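Local coordinates for protein isocitrate dehydrogenase [NAD] subunit 2 (Saccharomyces cerevisiae, PDB 3BLX) that oxidatively decarboxylates isocitrate to 2-oxoglutarate with NAD in the citric acid cycle, as one of two subunit types of an octameric mitochondrial enzyme, at residues 47-52 against 312-317. Residues are numbered along the deposited sequence; the frame is centred on the assembly and turned at random.
Sequences ANVPIE and TNHADQ
The imidazole of H314 meets V49 and P50 through CH-pi contacts made over one and the same ring face. P50 CD lies 4.0 Å from the H314 ring centroid, 24° off the ring normal, and V49 CA sits at 25° from that normal; both are offset toward the rim. H314 points its CB toward residues 47-50, and CG, anti to the carbonyl carbon (chi1 -60°), presents the ring to V49 and P50. V49 also touches the imidazole by van der Waals contact, CG1 lying 3.4 Å from H314 ND1. Residues 47-50 follow the end of helix 33-45, where N48, with its positive phi, is the C-prime residue of a Schellman motif; P50 then centres an inverse gamma turn leading into strand 51-52, which pairs with strand 22-23. Helix 312-326 thus packs by its first turns against this helix-to-strand link. The polar approaches are not hydrogen bonds: A47 O lies near the ring plane at the edge, 3.8 Å from H314 ND1, and N48 O approaches the ring obliquely, its angle to ND1 poor. With H314 replaced by an alanine, the ring face under V49 CA and P50 CD is gone, and a gap is likely to open beside them. Further along the helix, the extended Q317 brings NE2 to 3.4 Å from A47 CB.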
ATOM      1  N   ALA B  47      21.014 -59.278 -31.241  1.00 95.14           N
ATOM      2  CA  ALA B  47      21.935 -58.961 -32.335  1.00 93.95           C
ATOM      3  C   ALA B  47      23.349 -59.339 -31.934  1.00 90.44           C
ATOM      4  O   ALA B  47      24.311 -59.053 -32.650  1.00 69.92           O
ATOM      5  CB  ALA B  47      21.866 -57.491 -32.680  1.00 98.05           C
ATOM      6  N   ASN B  48      23.447 -59.980 -30.775  1.00 98.80           N
ATOM      7  CA  ASN B  48      24.718 -60.393 -30.191  1.00101.47           C
ATOM      8  C   ASN B  48      25.765 -59.297 -30.261  1.00 97.00           C
ATOM      9  O   ASN B  48      26.622 -59.302 -31.141  1.00 92.45           O
ATOM     10  CB  ASN B  48      25.229 -61.688 -30.835  1.00107.23           C
ATOM     11  CG  ASN B  48      24.558 -62.935 -30.259  1.00116.55           C
ATOM     12  OD1 ASN B  48      24.456 -63.097 -29.037  1.00102.06           O
ATOM     13  ND2 ASN B  48      24.104 -63.823 -31.140  1.00102.33           N
ATOM     14  N   VAL B  49      25.669 -58.345 -29.336  1.00100.40           N
ATOM     15  CA  VAL B  49      26.663 -57.286 -29.208  1.00 88.24           C
ATOM     16  C   VAL B  49      27.443 -57.480 -27.900  1.00 85.31           C
ATOM     17  O   VAL B  49      26.876 -57.889 -26.882  1.00 87.31           O
ATOM     18  CB  VAL B  49      26.019 -55.869 -29.273  1.00 86.14           C
ATOM     19  CG1 VAL B  49      25.088 -55.771 -30.451  1.00 79.29           C
ATOM     20  CG2 VAL B  49      25.263 -55.553 -28.009  1.00 87.17           C
ATOM     21  N   PRO B  50      28.752 -57.197 -27.934  1.00 82.45           N
ATOM     22  CA  PRO B  50      29.743 -57.371 -26.856  1.00 84.25           C
ATOM     23  C   PRO B  50      29.528 -56.468 -25.638  1.00 83.82           C
ATOM     24  O   PRO B  50      30.441 -55.741 -25.267  1.00 82.43           O
ATOM     25  CB  PRO B  50      31.063 -56.978 -27.527  1.00 75.67           C
ATOM     26  CG  PRO B  50      30.790 -57.021 -28.996  1.00 82.46           C
ATOM     27  CD  PRO B  50      29.359 -56.693 -29.175  1.00 80.82           C
ATOM     28  N   ILE B  51      28.356 -56.531 -25.015  1.00 79.53           N
ATOM     29  CA  ILE B  51      28.024 -55.614 -23.930  1.00 90.90           C
ATOM     30  C   ILE B  51      27.283 -56.286 -22.767  1.00 89.16           C
ATOM     31  O   ILE B  51      26.284 -56.986 -22.963  1.00 73.24           O
ATOM     32  CB  ILE B  51      27.187 -54.411 -24.456  1.00 98.04           C
ATOM     33  CG1 ILE B  51      27.996 -53.593 -25.459  1.00 81.63           C
ATOM     34  CG2 ILE B  51      26.714 -53.520 -23.309  1.00 87.28           C
ATOM     35  CD1 ILE B  51      27.173 -52.611 -26.220  1.00 88.29           C
ATOM     36  N   GLU B  52      27.794 -56.066 -21.558  1.00 82.76           N
ATOM     37  CA  GLU B  52      27.109 -56.450 -20.333  1.00 90.43           C
ATOM     38  C   GLU B  52      26.713 -55.178 -19.579  1.00 95.05           C
ATOM     39  O   GLU B  52      27.531 -54.276 -19.393  1.00 80.07           O
ATOM     40  CB  GLU B  52      28.016 -57.332 -19.469  1.00 91.26           C
ATOM     41  CG  GLU B  52      29.335 -56.674 -19.094  1.00104.58           C
ATOM     42  CD  GLU B  52      30.291 -57.610 -18.383  1.00116.97           C
ATOM     43  OE1 GLU B  52      30.426 -58.783 -18.809  1.00121.46           O
ATOM     44  OE2 GLU B  52      30.916 -57.157 -17.401  1.00100.91           O
ATOM     45  N   THR B 312      30.938 -50.238 -34.935  1.00 80.49           N
ATOM     46  CA  THR B 312      30.255 -49.717 -36.119  1.00 76.37           C
ATOM     47  C   THR B 312      29.349 -50.751 -36.800  1.00 90.84           C
ATOM     48  O   THR B 312      28.275 -50.408 -37.305  1.00 84.24           O
ATOM     49  CB  THR B 312      31.271 -49.209 -37.173  1.00 91.96           C
ATOM     50  OG1 THR B 312      32.363 -48.546 -36.524  1.00 78.34           O
ATOM     51  CG2 THR B 312      30.599 -48.259 -38.178  1.00 79.43           C
ATOM     52  N   ASN B 313      29.792 -52.009 -36.826  1.00 89.04           N
ATOM     53  CA  ASN B 313      29.040 -53.065 -37.496  1.00 98.31           C
ATOM     54  C   ASN B 313      27.704 -53.286 -36.808  1.00 98.22           C
ATOM     55  O   ASN B 313      26.642 -53.314 -37.446  1.00 83.96           O
ATOM     56  CB  ASN B 313      29.851 -54.363 -37.533  1.00106.59           C
ATOM     57  CG  ASN B 313      31.140 -54.224 -38.328  1.00113.30           C
ATOM     58  OD1 ASN B 313      31.164 -53.598 -39.394  1.00 96.26           O
ATOM     59  ND2 ASN B 313      32.220 -54.809 -37.814  1.00 96.58           N
ATOM     60  N   HIS B 314      27.766 -53.427 -35.492  1.00 89.82           N
ATOM     61  CA  HIS B 314      26.562 -53.568 -34.695  1.00 99.10           C
ATOM     62  C   HIS B 314      25.702 -52.287 -34.750  1.00 96.95           C
ATOM     63  O   HIS B 314      24.468 -52.355 -34.770  1.00 82.18           O
ATOM     64  CB  HIS B 314      26.927 -53.934 -33.250  1.00107.87           C
ATOM     65  CG  HIS B 314      27.682 -55.222 -33.118  1.00106.89           C
ATOM     66  ND1 HIS B 314      27.060 -56.451 -33.080  1.00101.08           N
ATOM     67  CD2 HIS B 314      29.008 -55.469 -32.993  1.00103.94           C
ATOM     68  CE1 HIS B 314      27.969 -57.399 -32.947  1.00107.93           C
ATOM     69  NE2 HIS B 314      29.160 -56.830 -32.891  1.00102.19           N
ATOM     70  N   ALA B 315      26.354 -51.125 -34.790  1.00 84.42           N
ATOM     71  CA  ALA B 315      25.648 -49.843 -34.878  1.00 78.95           C
ATOM     72  C   ALA B 315      24.714 -49.776 -36.079  1.00 81.51           C
ATOM     73  O   ALA B 315      23.531 -49.456 -35.946  1.00 66.08           O
ATOM     74  CB  ALA B 315      26.635 -48.701 -34.927  1.00 69.48           C
ATOM     75  N   ASP B 316      25.260 -50.076 -37.253  1.00 94.91           N
ATOM     76  CA  ASP B 316      24.495 -50.059 -38.496  1.00 80.13           C
ATOM     77  C   ASP B 316      23.482 -51.190 -38.531  1.00 78.38           C
ATOM     78  O   ASP B 316      22.361 -50.996 -38.971  1.00 65.27           O
ATOM     79  CB  ASP B 316      25.442 -50.146 -39.686  1.00 92.95           C
ATOM     80  CG  ASP B 316      26.453 -49.019 -39.699  1.00101.10           C
ATOM     81  OD1 ASP B 316      27.667 -49.295 -39.819  1.00 89.10           O
ATOM     82  OD2 ASP B 316      26.026 -47.853 -39.574  1.00 94.59           O
ATOM     83  N   GLN B 317      23.878 -52.369 -38.058  1.00 86.87           N
ATOM     84  CA  GLN B 317      22.953 -53.494 -37.965  1.00 81.84           C
ATOM     85  C   GLN B 317      21.691 -53.044 -37.228  1.00 87.01           C
ATOM     86  O   GLN B 317      20.590 -53.113 -37.781  1.00 76.97           O
ATOM     87  CB  GLN B 317      23.620 -54.680 -37.249  1.00 97.14           C
ATOM     88  CG  GLN B 317      22.857 -56.013 -37.305  1.00 81.45           C
ATOM     89  CD  GLN B 317      23.506 -57.098 -36.439  1.00107.13           C
ATOM     90  OE1 GLN B 317      24.730 -57.128 -36.254  1.00 92.08           O
ATOM     91  NE2 GLN B 317      22.681 -57.991 -35.903  1.00118.89           N
TER